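Isoaspartyl dipeptidase (Fervidobacterium islandicum, PDB 7CDH) probably hydrolyses isoaspartyl dipeptides as a zinc-dependent M38 metallopeptidase of the amidohydrolase family, a role linked to protein repair. Local coordinates at residues V62-G67 and Y110-S115; G95-D100 and R104-L109; I125-Y130 and V135-S140. All coordinates share one frame; numbering follows the deposited sequence.

Contact 1. Residues V62-G67 and Y110-S115; sequences VHITGG and YAKAKS. With ZN (zinc ion), chain L.
Directly behind the His-X-His zinc motif of the amidohydrolase barrel, Ile-64 and Thr-65 pack against Lys-112 and Ala-113 of helix 106-118. The motif ends at His-63, whose NE2 binds the zinc ion at 2.3 Å together with His-61, Glu-156 and Asp-285, while its ND1 is hydrogen-bonded to the carbonyl O of Cys-96. From His-63 the chain folds into a type I turn that brings the next two side chains to the helix. Ile-64 brings its CD1 to 3.8 Å from Ala-113 CB, and its CG1 is 3.9 Å from Lys-112 CG. Thr-65 adds its methyl, CG2, at 3.8 Å from Lys-112 CB. The lysine starts with CG anti to the backbone N (chi1 -177°); the bend at chi2 (48°) turns the methylenes alongside Ile-64, running the opposite way, and past Ile-64 O, which lies 3.4 Å from Lys-112 CE. NZ is hydrogen-bonded to Leu-80 O. A serine in its place would probably leave that carbonyl without its ammonium partner and strip the flank of Ile-64 of its cover. The lysine thus works as a hydrocarbon toward the turn and a cation at its end: apolar side-chain packing, with methylenes beside a backbone carbonyl.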
ATOM      1  N   VAL A  62       9.953 -27.821 -16.627  1.00 36.38           N
ATOM      2  CA  VAL A  62      10.788 -27.103 -17.641  1.00 34.21           C
ATOM      3  C   VAL A  62      10.860 -25.603 -17.333  1.00 30.50           C
ATOM      4  O   VAL A  62       9.839 -24.972 -17.094  1.00 28.16           O
ATOM      5  CB  VAL A  62      10.254 -27.335 -19.058  1.00 35.26           C
ATOM      6  CG1 VAL A  62      11.121 -26.656 -20.091  1.00 36.91           C
ATOM      7  CG2 VAL A  62      10.152 -28.816 -19.340  1.00 38.28           C
ATOM      8  N   HIS A  63      12.060 -25.046 -17.327  1.00 31.39           N
ATOM      9  CA  HIS A  63      12.264 -23.588 -17.195  1.00 28.69           C
ATOM     10  C   HIS A  63      12.062 -22.985 -18.564  1.00 26.67           C
ATOM     11  O   HIS A  63      13.043 -22.635 -19.135  1.00 25.03           O
ATOM     12  CB  HIS A  63      13.620 -23.292 -16.568  1.00 28.85           C
ATOM     13  CG  HIS A  63      13.678 -23.808 -15.172  1.00 30.52           C
ATOM     14  ND1 HIS A  63      12.994 -23.216 -14.152  1.00 31.35           N
ATOM     15  CD2 HIS A  63      14.282 -24.891 -14.633  1.00 36.43           C
ATOM     16  CE1 HIS A  63      13.215 -23.881 -13.020  1.00 35.35           C
ATOM     17  NE2 HIS A  63      13.999 -24.916 -13.286  1.00 33.94           N
ATOM     18  N   ILE A  64      10.819 -22.910 -19.043  1.00 27.01           N
ATOM     19  CA  ILE A  64      10.502 -22.480 -20.425  1.00 28.80           C
ATOM     20  C   ILE A  64      11.031 -21.059 -20.726  1.00 32.75           C
ATOM     21  O   ILE A  64      11.318 -20.783 -21.937  1.00 35.26           O
ATOM     22  CB  ILE A  64       9.002 -22.611 -20.696  1.00 29.84           C
ATOM     23  CG1 ILE A  64       8.116 -21.705 -19.837  1.00 28.64           C
ATOM     24  CG2 ILE A  64       8.596 -24.065 -20.579  1.00 30.71           C
ATOM     25  CD1 ILE A  64       6.612 -21.807 -20.219  1.00 29.57           C
ATOM     26  N   THR A  65      11.180 -20.173 -19.733  1.00 29.88           N
ATOM     27  CA  THR A  65      11.639 -18.781 -19.996  1.00 30.71           C
ATOM     28  C   THR A  65      13.161 -18.663 -19.877  1.00 29.38           C
ATOM     29  O   THR A  65      13.693 -17.598 -20.183  1.00 34.51           O
ATOM     30  CB  THR A  65      10.981 -17.744 -19.089  1.00 29.53           C
ATOM     31  OG1 THR A  65      11.442 -17.940 -17.761  1.00 30.38           O
ATOM     32  CG2 THR A  65       9.481 -17.789 -19.177  1.00 30.81           C
ATOM     33  N   GLY A  66      13.844 -19.730 -19.512  1.00 27.14           N
ATOM     34  CA  GLY A  66      15.264 -19.691 -19.150  1.00 25.47           C
ATOM     35  C   GLY A  66      15.412 -19.728 -17.654  1.00 27.57           C
ATOM     36  O   GLY A  66      14.457 -19.396 -16.955  1.00 32.63           O
ATOM     37  N   GLY A  67      16.550 -20.202 -17.180  1.00 28.29           N
ATOM     38  CA  GLY A  67      16.890 -20.196 -15.752  1.00 31.64           C
ATOM     39  C   GLY A  67      18.344 -19.859 -15.531  1.00 31.06           C
ATOM     40  O   GLY A  67      18.861 -18.900 -16.153  1.00 34.53           O
ATOM     41  N   TYR A 110       4.072 -16.857 -18.234  1.00 30.43           N
ATOM     42  CA  TYR A 110       2.714 -16.991 -18.798  1.00 29.59           C
ATOM     43  C   TYR A 110       2.787 -16.738 -20.312  1.00 31.37           C
ATOM     44  O   TYR A 110       2.203 -17.505 -21.101  1.00 30.27           O
ATOM     45  CB  TYR A 110       1.796 -15.998 -18.075  1.00 28.02           C
ATOM     46  CG  TYR A 110       0.390 -15.948 -18.606  1.00 28.03           C
ATOM     47  CD1 TYR A 110      -0.546 -16.843 -18.144  1.00 31.21           C
ATOM     48  CD2 TYR A 110      -0.021 -15.015 -19.545  1.00 28.49           C
ATOM     49  CE1 TYR A 110      -1.849 -16.852 -18.617  1.00 34.14           C
ATOM     50  CE2 TYR A 110      -1.326 -14.995 -20.021  1.00 30.20           C
ATOM     51  CZ  TYR A 110      -2.239 -15.936 -19.566  1.00 32.88           C
ATOM     52  OH  TYR A 110      -3.543 -15.996 -19.957  1.00 40.87           O
ATOM     53  N   ALA A 111       3.405 -15.615 -20.695  1.00 30.85           N
ATOM     54  CA  ALA A 111       3.495 -15.160 -22.104  1.00 30.86           C
ATOM     55  C   ALA A 111       4.191 -16.260 -22.922  1.00 27.20           C
ATOM     56  O   ALA A 111       3.653 -16.617 -23.974  1.00 24.94           O
ATOM     57  CB  ALA A 111       4.218 -13.829 -22.215  1.00 27.19           C
ATOM     58  N   LYS A 112       5.342 -16.751 -22.452  1.00 24.84           N
ATOM     59  CA  LYS A 112       6.082 -17.883 -23.067  1.00 27.98           C
ATOM     60  C   LYS A 112       5.186 -19.123 -23.162  1.00 28.45           C
ATOM     61  O   LYS A 112       5.085 -19.668 -24.271  1.00 27.10           O
ATOM     62  CB  LYS A 112       7.339 -18.229 -22.282  1.00 30.26           C
ATOM     63  CG  LYS A 112       8.179 -19.339 -22.894  1.00 32.61           C
ATOM     64  CD  LYS A 112       8.441 -19.158 -24.368  1.00 30.95           C
ATOM     65  CE  LYS A 112       9.714 -19.848 -24.811  1.00 31.23           C
ATOM     66  NZ  LYS A 112       9.897 -19.778 -26.282  1.00 32.23           N
ATOM     67  N   ALA A 113       4.492 -19.497 -22.081  1.00 28.86           N
ATOM     68  CA  ALA A 113       3.553 -20.645 -22.092  1.00 28.72           C
ATOM     69  C   ALA A 113       2.487 -20.443 -23.177  1.00 27.07           C
ATOM     70  O   ALA A 113       2.072 -21.438 -23.815  1.00 25.46           O
ATOM     71  CB  ALA A 113       2.932 -20.889 -20.740  1.00 26.92           C
ATOM     72  N   LYS A 114       2.054 -19.215 -23.394  1.00 28.06           N
ATOM     73  CA  LYS A 114       0.985 -18.909 -24.389  1.00 30.90           C
ATOM     74  C   LYS A 114       1.548 -19.005 -25.804  1.00 33.94           C
ATOM     75  O   LYS A 114       0.792 -19.457 -26.698  1.00 37.42           O
ATOM     76  CB  LYS A 114       0.400 -17.509 -24.215  1.00 29.94           C
ATOM     77  CG  LYS A 114      -0.614 -17.416 -23.097  1.00 31.36           C
ATOM     78  CD  LYS A 114      -1.858 -18.111 -23.464  1.00 33.74           C
ATOM     79  CE  LYS A 114      -3.025 -17.788 -22.579  1.00 39.59           C
ATOM     80  NZ  LYS A 114      -4.260 -17.721 -23.391  1.00 45.40           N
ATOM     81  N   SER A 115       2.804 -18.610 -26.009  1.00 31.03           N
ATOM     82  CA  SER A 115       3.365 -18.636 -27.372  1.00 34.94           C
ATOM     83  C   SER A 115       3.729 -20.083 -27.752  1.00 33.96           C
ATOM     84  O   SER A 115       3.487 -20.446 -28.927  1.00 31.79           O
ATOM     85  CB  SER A 115       4.493 -17.667 -27.565  1.00 30.73           C
ATOM     86  OG  SER A 115       5.599 -18.045 -26.816  1.00 34.22           O
TER
HETATM   87 ZN    ZN L 411      14.122 -26.770 -11.876  1.00 44.23          ZN

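Contact 2. Residues G95-D100 and R104-L109; sequences GCLGTD and RSLENL
Arg-104 NE donates a hydrogen bond to a water molecule over 2.9 Å, and Asp-100 OD2 lies 3.3 Å from the same water, a long and unsettled contact. The two charged groups do not touch each other, since OD2 of Asp-100 stays 4.9 Å from NE of Arg-104 and the carboxylate and guanidinium planes are turned 50° apart. Each also has direct partners. Thr-103 OG1 bonds to OD2 of Asp-100, and Ile-102 N bonds to OD1, which makes an Asx turn; NH2 of Arg-104 is taken by the carbonyls of Gly-67 and Thr-77. The arginine reaches them with a chain bent at chi2 (-73°), its CB and CG passing beside the backbone O of Asp-100. All this lies in one beta-alpha unit of the barrel, where the chain leaves strand 90-95 at its C-terminal end, turns back and enters helix 106-118. Ser-105 is the N-cap of that helix, its OG accepting from Asn-108 N at 3.0 Å along a fairly straight line (160°). Inside the turn the contact is apolar. Leu-97 crosses Leu-106 obliquely, CD1 of the first 3.5 Å from CD2 of the second, while its other methyl, CD2, sits 4.1 Å from Arg-104 CB. One turn on, Leu-109 spreads its methyls over the end of the strand, CD1 3.9 Å from Gly-95 C and CD2 3.9 Å from Gly-95 O. A side chain on Gly-95 would point toward this leucine and crowd its CD1. Toward the assembly, Ser-105 packs on Ser-105 of the second subunit, and Glu-107 forms a salt bridge with Arg-143 of the third subunit.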
ATOM      1  N   GLY A  95       5.772 -25.349 -17.004  1.00 28.54           N
ATOM      2  CA  GLY A  95       6.819 -24.316 -16.857  1.00 26.77           C
ATOM      3  C   GLY A  95       6.815 -23.746 -15.459  1.00 26.70           C
ATOM      4  O   GLY A  95       5.725 -23.487 -14.917  1.00 28.14           O
ATOM      5  N   CYS A  96       7.988 -23.545 -14.879  1.00 26.76           N
ATOM      6  CA  CYS A  96       8.133 -22.847 -13.592  1.00 27.82           C
ATOM      7  C   CYS A  96       9.330 -21.896 -13.629  1.00 27.95           C
ATOM      8  O   CYS A  96      10.133 -21.964 -14.597  1.00 25.73           O
ATOM      9  CB  CYS A  96       8.306 -23.872 -12.487  1.00 29.07           C
ATOM     10  SG  CYS A  96       9.733 -24.953 -12.751  1.00 42.36           S
ATOM     11  N   LEU A  97       9.474 -21.113 -12.557  1.00 27.00           N
ATOM     12  CA  LEU A  97      10.694 -20.337 -12.231  1.00 27.56           C
ATOM     13  C   LEU A  97      11.547 -21.091 -11.212  1.00 28.44           C
ATOM     14  O   LEU A  97      11.030 -21.954 -10.489  1.00 29.41           O
ATOM     15  CB  LEU A  97      10.314 -18.978 -11.638  1.00 28.45           C
ATOM     16  CG  LEU A  97       9.348 -18.148 -12.461  1.00 29.39           C
ATOM     17  CD1 LEU A  97       9.058 -16.839 -11.764  1.00 30.98           C
ATOM     18  CD2 LEU A  97       9.930 -17.914 -13.842  1.00 31.80           C
ATOM     19  N   GLY A  98      12.813 -20.699 -11.107  1.00 29.59           N
ATOM     20  CA  GLY A  98      13.799 -21.376 -10.254  1.00 27.80           C
ATOM     21  C   GLY A  98      14.436 -20.425  -9.273  1.00 26.68           C
ATOM     22  O   GLY A  98      13.743 -19.651  -8.668  1.00 32.81           O
ATOM     23  N   THR A  99      15.738 -20.518  -9.083  1.00 33.77           N
ATOM     24  CA  THR A  99      16.481 -19.685  -8.108  1.00 35.67           C
ATOM     25  C   THR A  99      16.109 -18.215  -8.258  1.00 35.18           C
ATOM     26  O   THR A  99      15.848 -17.596  -7.242  1.00 37.79           O
ATOM     27  CB  THR A  99      17.982 -19.872  -8.276  1.00 36.12           C
ATOM     28  OG1 THR A  99      18.145 -21.287  -8.371  1.00 39.98           O
ATOM     29  CG2 THR A  99      18.743 -19.300  -7.108  1.00 37.32           C
ATOM     30  N   ASP A 100      16.074 -17.702  -9.487  1.00 35.85           N
ATOM     31  CA  ASP A 100      15.894 -16.260  -9.761  1.00 34.41           C
ATOM     32  C   ASP A 100      14.396 -15.960  -9.955  1.00 36.70           C
ATOM     33  O   ASP A 100      13.871 -16.164 -11.089  1.00 31.10           O
ATOM     34  CB  ASP A 100      16.745 -15.818 -10.951  1.00 36.33           C
ATOM     35  CG  ASP A 100      16.670 -14.329 -11.240  1.00 36.34           C
ATOM     36  OD1 ASP A 100      15.985 -13.616 -10.476  1.00 42.87           O
ATOM     37  OD2 ASP A 100      17.342 -13.883 -12.178  1.00 42.30           O
ATOM     38  N   ARG A 104      13.542 -12.924 -13.520  1.00 29.32           N
ATOM     39  CA  ARG A 104      12.576 -13.757 -14.274  1.00 27.93           C
ATOM     40  C   ARG A 104      11.195 -13.485 -13.683  1.00 27.20           C
ATOM     41  O   ARG A 104      11.047 -13.637 -12.493  1.00 35.49           O
ATOM     42  CB  ARG A 104      12.958 -15.229 -14.158  1.00 31.51           C
ATOM     43  CG  ARG A 104      14.417 -15.523 -14.449  1.00 31.03           C
ATOM     44  CD  ARG A 104      14.699 -15.407 -15.928  1.00 31.74           C
ATOM     45  NE  ARG A 104      15.902 -16.148 -16.237  1.00 35.18           N
ATOM     46  CZ  ARG A 104      16.401 -16.290 -17.450  1.00 33.21           C
ATOM     47  NH1 ARG A 104      15.805 -15.704 -18.475  1.00 32.58           N
ATOM     48  NH2 ARG A 104      17.499 -17.010 -17.615  1.00 30.37           N
ATOM     49  N   SER A 105      10.261 -13.017 -14.489  1.00 27.29           N
ATOM     50  CA  SER A 105       8.910 -12.595 -14.081  1.00 26.35           C
ATOM     51  C   SER A 105       7.896 -13.716 -14.361  1.00 26.30           C
ATOM     52  O   SER A 105       8.042 -14.475 -15.340  1.00 24.05           O
ATOM     53  CB  SER A 105       8.575 -11.289 -14.789  1.00 27.25           C
ATOM     54  OG  SER A 105       7.749 -11.476 -15.911  1.00 28.10           O
ATOM     55  N   LEU A 106       6.858 -13.783 -13.544  1.00 26.71           N
ATOM     56  CA  LEU A 106       5.736 -14.714 -13.761  1.00 26.16           C
ATOM     57  C   LEU A 106       5.022 -14.353 -15.061  1.00 26.65           C
ATOM     58  O   LEU A 106       4.559 -15.276 -15.759  1.00 28.71           O
ATOM     59  CB  LEU A 106       4.807 -14.652 -12.551  1.00 26.35           C
ATOM     60  CG  LEU A 106       5.329 -15.374 -11.313  1.00 27.84           C
ATOM     61  CD1 LEU A 106       4.367 -15.175 -10.161  1.00 27.70           C
ATOM     62  CD2 LEU A 106       5.523 -16.857 -11.600  1.00 29.87           C
ATOM     63  N   GLU A 107       4.937 -13.075 -15.404  1.00 28.37           N
ATOM     64  CA  GLU A 107       4.089 -12.625 -16.540  1.00 28.84           C
ATOM     65  C   GLU A 107       4.784 -13.074 -17.834  1.00 26.07           C
ATOM     66  O   GLU A 107       4.101 -13.460 -18.812  1.00 25.34           O
ATOM     67  CB  GLU A 107       3.856 -11.110 -16.517  1.00 28.62           C
ATOM     68  CG  GLU A 107       3.060 -10.626 -15.327  1.00 30.44           C
ATOM     69  CD  GLU A 107       3.823 -10.470 -14.011  1.00 33.71           C
ATOM     70  OE1 GLU A 107       5.075 -10.727 -13.971  1.00 31.06           O
ATOM     71  OE2 GLU A 107       3.148 -10.136 -13.001  1.00 38.68           O
ATOM     72  N   ASN A 108       6.106 -13.071 -17.816  1.00 23.04           N
ATOM     73  CA  ASN A 108       6.928 -13.614 -18.929  1.00 24.90           C
ATOM     74  C   ASN A 108       6.721 -15.134 -19.027  1.00 27.51           C
ATOM     75  O   ASN A 108       6.672 -15.633 -20.163  1.00 29.55           O
ATOM     76  CB  ASN A 108       8.383 -13.231 -18.716  1.00 25.36           C
ATOM     77  CG  ASN A 108       9.326 -13.686 -19.800  1.00 25.53           C
ATOM     78  OD1 ASN A 108      10.334 -14.343 -19.483  1.00 28.61           O
ATOM     79  ND2 ASN A 108       9.061 -13.271 -21.024  1.00 19.95           N
ATOM     80  N   LEU A 109       6.632 -15.839 -17.889  1.00 26.74           N
ATOM     81  CA  LEU A 109       6.422 -17.297 -17.852  1.00 26.62           C
ATOM     82  C   LEU A 109       5.098 -17.636 -18.533  1.00 29.85           C
ATOM     83  O   LEU A 109       5.044 -18.588 -19.304  1.00 28.77           O
ATOM     84  CB  LEU A 109       6.429 -17.758 -16.408  1.00 28.07           C
ATOM     85  CG  LEU A 109       6.066 -19.226 -16.230  1.00 29.27           C
ATOM     86  CD1 LEU A 109       7.136 -20.089 -16.863  1.00 30.89           C
ATOM     87  CD2 LEU A 109       5.895 -19.571 -14.765  1.00 30.36           C
TER
HETATM   88  O   HOH W   1      17.910 -16.450 -14.153  1.00 33.44           O

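Contact 3. Residues I125-Y130 and V135-S140; sequences IYTGSY and VTFTGS
The loop that leaves strand 122-127 of the barrel folds back on it here, with Val-135 against Gly-128 and Phe-137 against Ile-125. The backbones come nearest at the strand's end, where Gly-128 N gives a weak, strongly bent hydrogen bond (121°) to Val-135 O at 3.1 Å. The CA of Gly-128 also turns a hydrogen to that oxygen. Val-135 lays CG2 on the glycine backbone, 3.5 Å from Gly-128 C, and the same methyl lies 4.0 Å from Ser-129 OG. A water molecule sits between Ser-129 OG and Val-135 N, accepting from the latter over 3.0 Å. Thr-127 holds OG1 anti to its backbone N (chi1 -179°), which carries the hydroxyl over to the returning loop, 3.8 Å from Thr-136 CA. Its main partner is Asp-144 OD2 of helix 141-147, an oxygen that also receives Phe-137 N, so one carboxylate ties both arms of the turn to the following helix. This is the beta-to-alpha connection between strand 122-127 and helix 141-147 of the barrel: the strand's continuation heads inward to Tyr-130, whose ring meets that of the zinc ligand His-195, while the returning arm leads to the helix. On that arm Thr-136 OG1 accepts from Gly-139 N at 2.8 Å, an ST motif, and Ser-140 is the N-cap of helix 141-147. Beneath the polar turn lies the apolar pair. Ile-125 brings CD1 obliquely to the Phe-137 ring, 3.6 Å from CZ and 4.0 Å from CE1. Leu-106 of helix 106-118 also touches this ring, and Leu-147 of the third subunit packs on it.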
ATOM      1  N   ILE A 125       1.623 -23.790 -16.107  1.00 25.56           N
ATOM      2  CA  ILE A 125       2.704 -23.130 -15.346  1.00 26.86           C
ATOM      3  C   ILE A 125       2.398 -23.323 -13.872  1.00 26.05           C
ATOM      4  O   ILE A 125       1.252 -23.548 -13.528  1.00 26.48           O
ATOM      5  CB  ILE A 125       2.832 -21.654 -15.774  1.00 27.39           C
ATOM      6  CG1 ILE A 125       1.611 -20.823 -15.394  1.00 26.32           C
ATOM      7  CG2 ILE A 125       3.088 -21.561 -17.274  1.00 28.63           C
ATOM      8  CD1 ILE A 125       1.831 -19.354 -15.539  1.00 27.64           C
ATOM      9  N   TYR A 126       3.425 -23.213 -13.064  1.00 27.55           N
ATOM     10  CA  TYR A 126       3.338 -22.892 -11.633  1.00 29.17           C
ATOM     11  C   TYR A 126       3.399 -21.377 -11.447  1.00 26.14           C
ATOM     12  O   TYR A 126       3.994 -20.672 -12.257  1.00 28.08           O
ATOM     13  CB  TYR A 126       4.526 -23.521 -10.914  1.00 33.20           C
ATOM     14  CG  TYR A 126       4.598 -25.024 -10.961  1.00 36.48           C
ATOM     15  CD1 TYR A 126       3.958 -25.780 -10.012  1.00 43.88           C
ATOM     16  CD2 TYR A 126       5.367 -25.686 -11.892  1.00 37.70           C
ATOM     17  CE1 TYR A 126       4.070 -27.159  -9.990  1.00 46.60           C
ATOM     18  CE2 TYR A 126       5.494 -27.060 -11.889  1.00 39.17           C
ATOM     19  CZ  TYR A 126       4.845 -27.798 -10.928  1.00 40.52           C
ATOM     20  OH  TYR A 126       4.943 -29.144 -10.869  1.00 40.58           O
ATOM     21  N   THR A 127       2.837 -20.918 -10.343  1.00 27.05           N
ATOM     22  CA  THR A 127       3.106 -19.601  -9.742  1.00 27.70           C
ATOM     23  C   THR A 127       4.209 -19.821  -8.729  1.00 28.96           C
ATOM     24  O   THR A 127       4.629 -20.976  -8.567  1.00 30.77           O
ATOM     25  CB  THR A 127       1.852 -18.965  -9.155  1.00 29.74           C
ATOM     26  OG1 THR A 127       2.379 -17.734  -8.689  1.00 32.61           O
ATOM     27  CG2 THR A 127       1.208 -19.728  -8.017  1.00 32.98           C
ATOM     28  N   GLY A 128       4.697 -18.761  -8.100  1.00 28.49           N
ATOM     29  CA  GLY A 128       5.848 -18.860  -7.175  1.00 24.87           C
ATOM     30  C   GLY A 128       7.154 -19.120  -7.893  1.00 25.76           C
ATOM     31  O   GLY A 128       7.192 -19.048  -9.138  1.00 26.63           O
ATOM     32  N   SER A 129       8.187 -19.450  -7.109  1.00 26.19           N
ATOM     33  CA  SER A 129       9.585 -19.740  -7.513  1.00 25.84           C
ATOM     34  C   SER A 129      10.245 -20.416  -6.303  1.00 26.74           C
ATOM     35  O   SER A 129       9.490 -20.799  -5.369  1.00 30.79           O
ATOM     36  CB  SER A 129      10.327 -18.460  -7.931  1.00 30.43           C
ATOM     37  OG  SER A 129      10.562 -17.564  -6.814  1.00 29.83           O
ATOM     38  N   TYR A 130      11.577 -20.523  -6.280  1.00 23.34           N
ATOM     39  CA  TYR A 130      12.319 -21.144  -5.163  1.00 26.06           C
ATOM     40  C   TYR A 130      11.913 -20.485  -3.852  1.00 27.02           C
ATOM     41  O   TYR A 130      11.709 -21.180  -2.871  1.00 28.88           O
ATOM     42  CB  TYR A 130      13.830 -20.977  -5.289  1.00 26.58           C
ATOM     43  CG  TYR A 130      14.593 -22.073  -5.990  1.00 29.78           C
ATOM     44  CD1 TYR A 130      14.069 -22.809  -7.046  1.00 30.36           C
ATOM     45  CD2 TYR A 130      15.911 -22.325  -5.618  1.00 36.01           C
ATOM     46  CE1 TYR A 130      14.818 -23.780  -7.702  1.00 31.35           C
ATOM     47  CE2 TYR A 130      16.660 -23.314  -6.239  1.00 38.27           C
ATOM     48  CZ  TYR A 130      16.121 -24.031  -7.293  1.00 37.60           C
ATOM     49  OH  TYR A 130      16.924 -24.967  -7.901  1.00 47.12           O
ATOM     50  N   VAL A 135       6.525 -15.466  -5.045  1.00 25.67           N
ATOM     51  CA  VAL A 135       6.088 -14.418  -6.008  1.00 26.28           C
ATOM     52  C   VAL A 135       4.727 -14.868  -6.534  1.00 27.37           C
ATOM     53  O   VAL A 135       4.507 -16.083  -6.628  1.00 23.88           O
ATOM     54  CB  VAL A 135       7.074 -14.255  -7.185  1.00 28.12           C
ATOM     55  CG1 VAL A 135       8.381 -13.634  -6.750  1.00 27.24           C
ATOM     56  CG2 VAL A 135       7.321 -15.596  -7.929  1.00 26.84           C
ATOM     57  N   THR A 136       3.863 -13.926  -6.893  1.00 27.88           N
ATOM     58  CA  THR A 136       2.481 -14.218  -7.325  1.00 31.26           C
ATOM     59  C   THR A 136       2.156 -13.242  -8.449  1.00 30.22           C
ATOM     60  O   THR A 136       2.881 -12.279  -8.571  1.00 28.34           O
ATOM     61  CB  THR A 136       1.505 -14.179  -6.139  1.00 32.91           C
ATOM     62  OG1 THR A 136       1.324 -12.821  -5.739  1.00 35.97           O
ATOM     63  CG2 THR A 136       1.994 -14.977  -4.950  1.00 31.05           C
ATOM     64  N   PHE A 137       1.175 -13.575  -9.280  1.00 26.95           N
ATOM     65  CA  PHE A 137       0.608 -12.684 -10.306  1.00 28.29           C
ATOM     66  C   PHE A 137      -0.292 -11.621  -9.675  1.00 31.69           C
ATOM     67  O   PHE A 137      -0.337 -10.539 -10.208  1.00 37.35           O
ATOM     68  CB  PHE A 137      -0.258 -13.486 -11.270  1.00 26.88           C
ATOM     69  CG  PHE A 137       0.485 -14.420 -12.177  1.00 26.51           C
ATOM     70  CD1 PHE A 137       0.718 -15.738 -11.811  1.00 27.82           C
ATOM     71  CD2 PHE A 137       0.935 -13.988 -13.406  1.00 25.45           C
ATOM     72  CE1 PHE A 137       1.377 -16.614 -12.666  1.00 29.41           C
ATOM     73  CE2 PHE A 137       1.574 -14.870 -14.265  1.00 27.73           C
ATOM     74  CZ  PHE A 137       1.777 -16.188 -13.915  1.00 27.45           C
ATOM     75  N   THR A 138      -1.016 -11.964  -8.602  1.00 38.01           N
ATOM     76  CA  THR A 138      -2.205 -11.232  -8.082  1.00 34.88           C
ATOM     77  C   THR A 138      -2.095 -10.979  -6.574  1.00 33.63           C
ATOM     78  O   THR A 138      -3.065 -10.526  -6.008  1.00 39.17           O
ATOM     79  CB  THR A 138      -3.500 -12.030  -8.306  1.00 35.78           C
ATOM     80  OG1 THR A 138      -3.350 -13.137  -7.413  1.00 35.16           O
ATOM     81  CG2 THR A 138      -3.745 -12.500  -9.729  1.00 32.69           C
ATOM     82  N   GLY A 139      -1.002 -11.331  -5.909  1.00 33.81           N
ATOM     83  CA  GLY A 139      -0.862 -11.083  -4.461  1.00 29.62           C
ATOM     84  C   GLY A 139      -1.153 -12.282  -3.590  1.00 29.62           C
ATOM     85  O   GLY A 139      -0.825 -12.226  -2.369  1.00 29.54           O
ATOM     86  N   SER A 140      -1.756 -13.342  -4.119  1.00 29.34           N
ATOM     87  CA  SER A 140      -1.878 -14.609  -3.344  1.00 30.37           C
ATOM     88  C   SER A 140      -1.813 -15.799  -4.295  1.00 29.55           C
ATOM     89  O   SER A 140      -2.356 -15.701  -5.421  1.00 28.18           O
ATOM     90  CB  SER A 140      -3.122 -14.631  -2.442  1.00 33.05           C
ATOM     91  OG  SER A 140      -4.346 -14.906  -3.133  1.00 33.38           O
TER
HETATM   92  O   HOH W   2       9.163 -16.940  -4.877  1.00 32.30           O

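Overall arrangement
All three contacts lie on one side of the chain's centre. Contacts 1 and 2 share helix 106-118, and contact 2 is nested inside the loop that contact 1 closes; Thr-65 CG2 of contact 1 packs on Leu-109 CA of contact 2. Contact 3 comes later in series, joined to contact 2 by the strand bond from Tyr-126 N to Gly-95 O and to contact 1 where Ala-113 meets Ile-125. All are largely buried. Contact 1, which holds a zinc ligand, joins its segments by side-chain packing, with no direct polar bond between them; contact 2 adds a water held by Arg-104 beside Asp-100 to a leucine core, and contact 3, with partly exposed loop residues, has a direct though weak backbone bond.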